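Local coordinates for protein protoporphyrinogen oxidase (Exiguobacterium sibiricum, PDB 3LOV) that binds FAD and probably catalyses the oxygen-dependent oxidation of coproporphyrinogen III to coproporphyrin III in heme biosynthesis, at residues I148-Y153 with A186-F191; P295-P300 with R425-A430; M315-Q320 with T358-F363. One frame throughout, in Å; residues are numbered along the deposited sequence.

Contact 1 of 3, residues I148-Y153 with A186-F191; sequences IPLGEY and ATYPQF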
loop_
_atom_site.group_PDB
_atom_site.type_symbol
_atom_site.label_atom_id
_atom_site.label_comp_id
_atom_site.label_asym_id
_atom_site.label_seq_id
_atom_site.Cartn_x
_atom_site.Cartn_y
_atom_site.Cartn_z
ATOM N N ILE A 148 -18.900 9.877 1.340
ATOM C CA ILE A 148 -18.995 9.728 2.793
ATOM C C ILE A 148 -18.063 8.586 3.138
ATOM O O ILE A 148 -17.667 7.831 2.236
ATOM C CB ILE A 148 -20.417 9.373 3.298
ATOM C CG1 ILE A 148 -20.982 8.170 2.515
ATOM C CG2 ILE A 148 -21.339 10.631 3.272
ATOM C CD1 ILE A 148 -22.345 7.600 3.080
ATOM N N PRO A 149 -17.696 8.444 4.424
ATOM C CA PRO A 149 -16.845 7.309 4.805
ATOM C C PRO A 149 -17.526 5.956 4.538
ATOM O O PRO A 149 -18.758 5.856 4.653
ATOM C CB PRO A 149 -16.645 7.500 6.319
ATOM C CG PRO A 149 -17.009 8.928 6.599
ATOM C CD PRO A 149 -17.961 9.367 5.545
ATOM N N LEU A 150 -16.718 4.936 4.250
ATOM C CA LEU A 150 -17.182 3.601 3.880
ATOM C C LEU A 150 -18.090 3.015 4.955
ATOM O O LEU A 150 -19.094 2.350 4.651
ATOM C CB LEU A 150 -15.986 2.673 3.607
ATOM C CG LEU A 150 -16.184 1.330 2.874
ATOM C CD1 LEU A 150 -17.031 1.483 1.613
ATOM C CD2 LEU A 150 -14.842 0.694 2.547
ATOM N N GLY A 151 -17.692 3.248 6.199
ATOM C CA GLY A 151 -18.382 2.736 7.359
ATOM C C GLY A 151 -19.729 3.403 7.555
ATOM O O GLY A 151 -20.678 2.778 8.023
ATOM N N GLU A 152 -19.797 4.683 7.244
ATOM C CA GLU A 152 -21.063 5.371 7.235
ATOM C C GLU A 152 -21.953 4.854 6.089
ATOM O O GLU A 152 -23.146 4.746 6.261
ATOM C CB GLU A 152 -20.822 6.859 7.085
ATOM C CG GLU A 152 -21.987 7.751 7.338
ATOM C CD GLU A 152 -21.575 9.243 7.374
ATOM O OE1 GLU A 152 -20.512 9.556 7.931
ATOM O OE2 GLU A 152 -22.327 10.088 6.855
ATOM N N TYR A 153 -21.369 4.534 4.934
ATOM C CA TYR A 153 -22.135 3.999 3.831
ATOM C C TYR A 153 -22.591 2.605 4.133
ATOM O O TYR A 153 -23.745 2.270 3.909
ATOM C CB TYR A 153 -21.286 3.980 2.561
ATOM C CG TYR A 153 -21.881 3.228 1.410
ATOM C CD1 TYR A 153 -23.010 3.668 0.788
ATOM C CD2 TYR A 153 -21.262 2.098 0.907
ATOM C CE1 TYR A 153 -23.551 2.990 -0.315
ATOM C CE2 TYR A 153 -21.775 1.429 -0.159
ATOM C CZ TYR A 153 -22.927 1.874 -0.768
ATOM O OH TYR A 153 -23.421 1.178 -1.838
ATOM N N ALA A 186 -13.551 6.795 -3.351
ATOM C CA ALA A 186 -12.173 6.599 -3.743
ATOM C C ALA A 186 -11.721 5.168 -3.560
ATOM O O ALA A 186 -10.659 4.810 -4.044
ATOM C CB ALA A 186 -11.225 7.572 -2.987
ATOM N N THR A 187 -12.491 4.333 -2.874
ATOM C CA THR A 187 -12.006 2.984 -2.571
ATOM C C THR A 187 -12.869 1.946 -3.275
ATOM O O THR A 187 -12.347 1.059 -3.898
ATOM C CB THR A 187 -12.008 2.672 -1.033
ATOM O OG1 THR A 187 -13.348 2.690 -0.555
ATOM C CG2 THR A 187 -11.185 3.676 -0.217
ATOM N N TYR A 188 -14.192 2.044 -3.141
ATOM C CA TYR A 188 -15.098 1.072 -3.728
ATOM C C TYR A 188 -16.299 1.737 -4.442
ATOM O O TYR A 188 -17.457 1.454 -4.115
ATOM C CB TYR A 188 -15.523 0.039 -2.644
ATOM C CG TYR A 188 -14.316 -0.772 -2.156
ATOM C CD1 TYR A 188 -13.857 -1.886 -2.871
ATOM C CD2 TYR A 188 -13.594 -0.387 -1.016
ATOM C CE1 TYR A 188 -12.736 -2.607 -2.444
ATOM C CE2 TYR A 188 -12.469 -1.097 -0.585
ATOM C CZ TYR A 188 -12.048 -2.208 -1.295
ATOM O OH TYR A 188 -10.947 -2.925 -0.873
ATOM N N PRO A 189 -16.027 2.601 -5.452
ATOM C CA PRO A 189 -17.109 3.326 -6.154
ATOM C C PRO A 189 -18.097 2.378 -6.855
ATOM O O PRO A 189 -19.263 2.731 -7.062
ATOM C CB PRO A 189 -16.353 4.190 -7.189
ATOM C CG PRO A 189 -15.059 3.459 -7.432
ATOM C CD PRO A 189 -14.710 2.809 -6.102
ATOM N N GLN A 190 -17.636 1.175 -7.172
ATOM C CA GLN A 190 -18.474 0.161 -7.810
ATOM C C GLN A 190 -19.608 -0.321 -6.888
ATOM O O GLN A 190 -20.686 -0.689 -7.356
ATOM C CB GLN A 190 -17.625 -1.016 -8.334
ATOM C CG GLN A 190 -16.924 -1.901 -7.268
ATOM C CD GLN A 190 -15.551 -1.387 -6.895
ATOM O OE1 GLN A 190 -15.318 -0.190 -6.919
ATOM N NE2 GLN A 190 -14.638 -2.289 -6.557
ATOM N N PHE A 191 -19.388 -0.299 -5.573
ATOM C CA PHE A 191 -20.491 -0.591 -4.639
ATOM C C PHE A 191 -21.693 0.299 -4.906
ATOM O O PHE A 191 -22.842 -0.180 -4.984
ATOM C CB PHE A 191 -20.099 -0.411 -3.162
ATOM C CG PHE A 191 -19.103 -1.427 -2.651
ATOM C CD1 PHE A 191 -18.660 -2.482 -3.450
ATOM C CD2 PHE A 191 -18.618 -1.325 -1.344
ATOM C CE1 PHE A 191 -17.724 -3.408 -2.961
ATOM C CE2 PHE A 191 -17.688 -2.243 -0.845
ATOM C CZ PHE A 191 -17.235 -3.282 -1.653
#
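Thr187 opens the approach: its OG1 lies 4.0 Å from Leu150 CD2, a van der Waals contact with a methyl; the hydroxyl has its hydrogen bond with Ser183 O. Tyr188 comes next. Tyr188 CD2 sits 3.9 Å from the same Leu150 CD2, the methyl coming obliquely to the ring. Leu150 has CG anti to its backbone N (chi1 -165°), which carries the two methyls across to the second segment. Phe191 lies in the first turn of helix 189-198. One face of its ring is covered by Tyr188 CB, 3.5 Å above the plane and over the centre, while Leu150 CD1 reaches Phe191 CD2 at 4.4 Å. Tyr153, one turn further along helix 150-158 than Leu150, sets CE2 3.9 Å from Phe191 CB and near the plane of the phenylalanine ring, at its edge. The Tyr153 hydroxyl passes Phe191 O without a hydrogen bond and is paired instead with Glu195, one turn on. Helix 201-207 adds Leu201 against Tyr153 and Met205 against Phe191. With no hydrogen bond between the segments, apolar packing joins the start of helix 150-158 to the start of helix 189-198 and the loop leading into it, and both hydroxyls find polar partners beyond it.

Contact 2 of 3, residues P295-P300 with R425-A430; sequences PDAHLP and REEVLA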
loop_
_atom_site.group_PDB
_atom_site.type_symbol
_atom_site.label_atom_id
_atom_site.label_comp_id
_atom_site.label_asym_id
_atom_site.label_seq_id
_atom_site.Cartn_x
_atom_site.Cartn_y
_atom_site.Cartn_z
ATOM N N PRO A 295 8.686 26.308 3.776
ATOM C CA PRO A 295 8.101 27.088 4.871
ATOM C C PRO A 295 7.204 28.245 4.454
ATOM O O PRO A 295 6.384 28.653 5.262
ATOM C CB PRO A 295 9.330 27.607 5.627
ATOM C CG PRO A 295 10.437 27.553 4.618
ATOM C CD PRO A 295 10.161 26.342 3.823
ATOM N N ASP A 296 7.339 28.751 3.227
ATOM C CA ASP A 296 6.441 29.791 2.711
ATOM C C ASP A 296 5.136 29.249 2.197
ATOM O O ASP A 296 4.273 30.002 1.800
ATOM C CB ASP A 296 7.113 30.560 1.569
ATOM C CG ASP A 296 8.426 31.186 1.989
ATOM O OD1 ASP A 296 8.622 31.360 3.201
ATOM O OD2 ASP A 296 9.273 31.459 1.111
ATOM N N ALA A 297 5.000 27.931 2.161
ATOM C CA ALA A 297 3.775 27.337 1.740
ATOM C C ALA A 297 2.959 26.955 2.978
ATOM O O ALA A 297 3.475 26.385 3.925
ATOM C CB ALA A 297 4.043 26.153 0.877
ATOM N N HIS A 298 1.667 27.261 2.940
ATOM C CA HIS A 298 0.738 26.937 4.026
ATOM C C HIS A 298 0.048 25.621 3.666
ATOM O O HIS A 298 -0.822 25.589 2.801
ATOM C CB HIS A 298 -0.295 28.078 4.191
ATOM C CG HIS A 298 -1.291 27.855 5.295
ATOM N ND1 HIS A 298 -0.919 27.576 6.592
ATOM C CD2 HIS A 298 -2.649 27.855 5.284
ATOM C CE1 HIS A 298 -2.001 27.433 7.340
ATOM N NE2 HIS A 298 -3.062 27.584 6.568
ATOM N N LEU A 299 0.470 24.538 4.324
ATOM C CA LEU A 299 0.117 23.178 3.934
ATOM C C LEU A 299 -0.508 22.373 5.104
ATOM O O LEU A 299 -0.006 21.309 5.480
ATOM C CB LEU A 299 1.408 22.508 3.475
ATOM C CG LEU A 299 2.093 23.110 2.234
ATOM C CD1 LEU A 299 3.326 22.264 1.787
ATOM C CD2 LEU A 299 1.121 23.255 1.107
ATOM N N PRO A 300 -1.587 22.898 5.723
ATOM C CA PRO A 300 -2.145 22.208 6.893
ATOM C C PRO A 300 -2.663 20.821 6.505
ATOM O O PRO A 300 -2.627 19.907 7.330
ATOM C CB PRO A 300 -3.301 23.125 7.328
ATOM C CG PRO A 300 -3.676 23.886 6.090
ATOM C CD PRO A 300 -2.364 24.097 5.369
ATOM N N ARG A 425 -1.041 21.218 -3.909
ATOM C CA ARG A 425 -0.253 21.422 -5.129
ATOM C C ARG A 425 -0.339 22.841 -5.694
ATOM O O ARG A 425 0.686 23.385 -6.138
ATOM C CB ARG A 425 -0.645 20.405 -6.192
ATOM C CG ARG A 425 -0.167 18.972 -5.831
ATOM C CD ARG A 425 -0.413 18.026 -6.994
ATOM N NE ARG A 425 0.406 16.818 -6.920
ATOM C CZ ARG A 425 -0.068 15.570 -6.931
ATOM N NH1 ARG A 425 -1.371 15.308 -7.052
ATOM N NH2 ARG A 425 0.782 14.563 -6.881
ATOM N N GLU A 426 -1.527 23.458 -5.605
ATOM C CA GLU A 426 -1.737 24.849 -6.036
ATOM C C GLU A 426 -1.008 25.823 -5.138
ATOM O O GLU A 426 -0.443 26.818 -5.603
ATOM C CB GLU A 426 -3.234 25.192 -6.027
ATOM C CG GLU A 426 -4.008 24.474 -7.110
ATOM C CD GLU A 426 -5.515 24.615 -6.945
ATOM O OE1 GLU A 426 -5.950 25.403 -6.065
ATOM O OE2 GLU A 426 -6.255 23.926 -7.694
ATOM N N GLU A 427 -1.030 25.554 -3.838
ATOM C CA GLU A 427 -0.295 26.366 -2.920
ATOM C C GLU A 427 1.196 26.253 -3.188
ATOM O O GLU A 427 1.902 27.249 -3.172
ATOM C CB GLU A 427 -0.573 25.954 -1.484
ATOM C CG GLU A 427 0.347 26.603 -0.446
ATOM C CD GLU A 427 -0.009 28.067 -0.114
ATOM O OE1 GLU A 427 -0.769 28.695 -0.865
ATOM O OE2 GLU A 427 0.460 28.564 0.927
ATOM N N VAL A 428 1.708 25.038 -3.348
ATOM C CA VAL A 428 3.140 24.888 -3.662
ATOM C C VAL A 428 3.486 25.584 -4.986
ATOM O O VAL A 428 4.485 26.269 -5.098
ATOM C CB VAL A 428 3.579 23.438 -3.653
ATOM C CG1 VAL A 428 5.028 23.310 -4.160
ATOM C CG2 VAL A 428 3.442 22.848 -2.239
ATOM N N LEU A 429 2.659 25.441 -5.998
ATOM C CA LEU A 429 3.002 26.072 -7.253
ATOM C C LEU A 429 2.969 27.616 -7.154
ATOM O O LEU A 429 3.819 28.286 -7.735
ATOM C CB LEU A 429 2.179 25.496 -8.416
ATOM C CG LEU A 429 2.774 24.146 -8.890
ATOM C CD1 LEU A 429 1.760 23.304 -9.770
ATOM C CD2 LEU A 429 4.184 24.288 -9.590
ATOM N N ALA A 430 2.069 28.157 -6.336
ATOM C CA ALA A 430 1.954 29.587 -6.172
ATOM C C ALA A 430 3.112 30.153 -5.306
ATOM O O ALA A 430 3.627 31.219 -5.589
ATOM C CB ALA A 430 0.568 29.964 -5.565
#
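Glu427 reaches from helix 417-431 to the loop 295-300 and supplies the one hydrogen bond between residues 295-300 and 425-430: His298 N donates to Glu427 OE2 at 2.7 Å, with a nearly straight N-H...O angle of 170°. The oxygen accepts through its anti lone pair, the one facing away from OE1. The carboxylate gets there because CG stands anti to the backbone N (chi1 170°) and the chain then bends at chi2 (77°), which folds it along the loop backbone. Besides the bond, His298 CB lies 3.4 Å from OE2, whereas the imidazole turns away from the helix and lays one face against Pro300 CD. On the charge side, Arg423 makes a long, weak ion pair with Glu427 OE1 and a hydrogen bond to His298 O, thus serving both segments from one turn earlier in the helix.

The apolar part flanks this bond. Ala297 CB is 4.0 Å from Glu427 CG, and Leu299 CD2 meets the same methylene at 3.8 Å. Leu299 also crosses Val428 at about a right angle, its CD1 being 4.1 Å from Val428 CG2.

The loop, which links helix 287-293 to helix 300-303, is thereby laid against helix 417-431; Val428 also touches Leu294 and Ile435 of strand 435-437, an outermost strand of the parallel, Rossmann-type sheet.

Contact 3 of 3, residues M315-Q320 with T358-F363; sequences MIFDQQ and TVLRAF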
loop_
_atom_site.group_PDB
_atom_site.type_symbol
_atom_site.label_atom_id
_atom_site.label_comp_id
_atom_site.label_asym_id
_atom_site.label_seq_id
_atom_site.Cartn_x
_atom_site.Cartn_y
_atom_site.Cartn_z
HETATM N N MSE A 315 9.510 -15.484 9.213
HETATM C CA MSE A 315 10.140 -16.653 9.856
HETATM C C MSE A 315 10.266 -17.807 8.861
HETATM O O MSE A 315 9.261 -18.237 8.290
HETATM C CB MSE A 315 9.293 -17.108 11.032
HETATM C CG MSE A 315 9.383 -16.187 12.213
HETATM SE SE MSE A 315 7.785 -16.242 13.285
HETATM C CE MSE A 315 8.747 -15.650 14.826
ATOM N N ILE A 316 11.507 -18.261 8.662
ATOM C CA ILE A 316 11.845 -19.335 7.745
ATOM C C ILE A 316 11.966 -20.596 8.588
ATOM O O ILE A 316 12.754 -20.653 9.508
ATOM C CB ILE A 316 13.190 -19.088 7.007
ATOM C CG1 ILE A 316 13.045 -17.984 5.938
ATOM C CG2 ILE A 316 13.688 -20.411 6.351
ATOM C CD1 ILE A 316 14.359 -17.335 5.500
ATOM N N PHE A 317 11.167 -21.600 8.255
ATOM C CA PHE A 317 11.212 -22.907 8.905
ATOM C C PHE A 317 11.603 -23.966 7.915
ATOM O O PHE A 317 11.238 -23.875 6.738
ATOM C CB PHE A 317 9.820 -23.289 9.376
ATOM C CG PHE A 317 9.247 -22.352 10.378
ATOM C CD1 PHE A 317 9.486 -22.542 11.741
ATOM C CD2 PHE A 317 8.474 -21.270 9.967
ATOM C CE1 PHE A 317 8.942 -21.674 12.683
ATOM C CE2 PHE A 317 7.929 -20.411 10.896
ATOM C CZ PHE A 317 8.165 -20.599 12.258
ATOM N N ASP A 318 12.276 -25.014 8.384
ATOM C CA ASP A 318 12.437 -26.208 7.562
ATOM C C ASP A 318 11.041 -26.690 7.138
ATOM O O ASP A 318 10.072 -26.546 7.890
ATOM C CB ASP A 318 13.221 -27.298 8.311
ATOM C CG ASP A 318 14.730 -27.103 8.209
ATOM O OD1 ASP A 318 15.216 -26.870 7.078
ATOM O OD2 ASP A 318 15.428 -27.187 9.252
ATOM N N GLN A 319 10.939 -27.204 5.913
ATOM C CA GLN A 319 9.652 -27.576 5.336
ATOM C C GLN A 319 8.861 -28.399 6.338
ATOM O O GLN A 319 9.414 -29.286 6.978
ATOM C CB GLN A 319 9.853 -28.355 4.040
ATOM C CG GLN A 319 8.553 -28.641 3.299
ATOM C CD GLN A 319 8.587 -28.172 1.849
ATOM O OE1 GLN A 319 8.948 -27.031 1.565
ATOM N NE2 GLN A 319 8.193 -29.044 0.932
ATOM N N GLN A 320 7.573 -28.101 6.469
ATOM C CA GLN A 320 6.752 -28.619 7.563
ATOM C C GLN A 320 5.819 -29.692 7.085
ATOM O O GLN A 320 5.190 -29.519 6.035
ATOM C CB GLN A 320 5.911 -27.500 8.173
ATOM C CG GLN A 320 6.707 -26.572 9.057
ATOM C CD GLN A 320 7.015 -27.181 10.403
ATOM O OE1 GLN A 320 6.130 -27.718 11.067
ATOM N NE2 GLN A 320 8.272 -27.091 10.821
ATOM N N THR A 358 8.875 -23.671 4.673
ATOM C CA THR A 358 7.669 -23.070 5.155
ATOM C C THR A 358 8.109 -21.702 5.631
ATOM O O THR A 358 8.979 -21.584 6.512
ATOM C CB THR A 358 7.071 -23.894 6.294
ATOM O OG1 THR A 358 6.672 -25.167 5.771
ATOM C CG2 THR A 358 5.851 -23.217 6.909
ATOM N N VAL A 359 7.522 -20.661 5.038
ATOM C CA VAL A 359 7.872 -19.295 5.409
ATOM C C VAL A 359 6.631 -18.510 5.764
ATOM O O VAL A 359 5.696 -18.418 4.950
ATOM C CB VAL A 359 8.611 -18.612 4.280
ATOM C CG1 VAL A 359 9.040 -17.195 4.698
ATOM C CG2 VAL A 359 9.825 -19.488 3.845
ATOM N N LEU A 360 6.642 -17.946 6.975
ATOM C CA LEU A 360 5.542 -17.129 7.473
ATOM C C LEU A 360 5.998 -15.654 7.520
ATOM O O LEU A 360 7.096 -15.346 7.968
ATOM C CB LEU A 360 5.042 -17.624 8.850
ATOM C CG LEU A 360 4.475 -19.066 8.997
ATOM C CD1 LEU A 360 4.035 -19.367 10.446
ATOM C CD2 LEU A 360 3.293 -19.321 8.057
ATOM N N ARG A 361 5.172 -14.746 7.015
ATOM C CA ARG A 361 5.448 -13.288 7.125
ATOM C C ARG A 361 4.307 -12.636 7.907
ATOM O O ARG A 361 3.183 -12.601 7.427
ATOM C CB ARG A 361 5.634 -12.579 5.760
ATOM C CG ARG A 361 6.141 -11.102 5.931
ATOM C CD ARG A 361 6.689 -10.407 4.683
ATOM N NE ARG A 361 5.642 -9.918 3.805
ATOM C CZ ARG A 361 5.719 -8.815 3.040
ATOM N NH1 ARG A 361 6.810 -8.050 3.006
ATOM N NH2 ARG A 361 4.681 -8.471 2.306
ATOM N N ALA A 362 4.597 -12.205 9.131
ATOM C CA ALA A 362 3.628 -11.502 9.969
ATOM C C ALA A 362 3.821 -9.983 9.839
ATOM O O ALA A 362 4.922 -9.497 9.641
ATOM C CB ALA A 362 3.717 -11.959 11.431
ATOM N N PHE A 363 2.713 -9.250 9.900
ATOM C CA PHE A 363 2.722 -7.792 9.940
ATOM C C PHE A 363 2.328 -7.328 11.341
ATOM O O PHE A 363 1.471 -7.955 12.003
ATOM C CB PHE A 363 1.721 -7.229 8.939
ATOM C CG PHE A 363 2.098 -7.468 7.503
ATOM C CD1 PHE A 363 1.950 -8.715 6.930
ATOM C CD2 PHE A 363 2.564 -6.431 6.715
ATOM C CE1 PHE A 363 2.281 -8.930 5.592
ATOM C CE2 PHE A 363 2.904 -6.647 5.359
ATOM C CZ PHE A 363 2.756 -7.873 4.813
#
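Met315, present as selenomethionine, and Leu360 exchange both backbone bonds: Met315 N donates to Leu360 O at 2.7 Å, and Leu360 N returns to Met315 O at 2.9 Å. Phe317 and Thr358 repeat the pattern. Phe317 N reaches Thr358 O at 2.8 Å, nearly in line with the C=O, while Thr358 N gives Phe317 O a longer bond, the donor tilted from the carbonyl plane. Between these two hydrogen-bonded pairs stands the non-hydrogen-bonded pair Ile316-Val359, where Val359 CA makes a CA-H...O contact of 3.4 Å to Met315 O; Val359 N finds Asp347 OD1 instead, and Ile316 has backbone hydrogen bonds with Lys399 and Gln400, at the start of strand 400-411. Strands 307-318 and 357-364 are thus antiparallel neighbours in the mixed sheet; the axes of segments 315-318 and 358-363 approach to 4.8 Å, with N-to-C directions 162° apart.

Phe317 keeps CG anti to its carbonyl carbon (chi1 -61°), which brings the ring edge to Thr358 O in plane and CE2 to 4.1 Å from Leu360 CD1. Replacing Phe317 with an alanine would probably leave a gap beside Leu360 CD1 and bare one flank of Thr358 O. Helix 377-392 covers the Met315 and Leu360 side chains. Further along, Gln320 N bonds weakly to Thr358 OG1 (3.1 Å, 133°), and Gln320 NE2 makes another weak bond to Asp318 O.

Overall arrangement
All three contacts belong to the flavin-containing amine oxidoreductase fold but lie well apart. Contacts 1 and 2 have centres 29 Å apart and contacts 1 and 3 35 Å, while contacts 2 and 3, on opposite sides of the chain's centre, are 46 Å apart, their nearest atoms about 25 Å. In sequence, contact 3 forms between the two halves of contact 2, and contact 1 is complete before either begins. The Tyr188 side chain of contact 1 is about 13 Å from the bound FAD. Each contact lies about 10 Å, side chain to side chain, from a residue that binds FAD: Thr187 from Val445, Leu299 from Gln289 and Val359 from Asp60, at most outer-shell neighbours of the site.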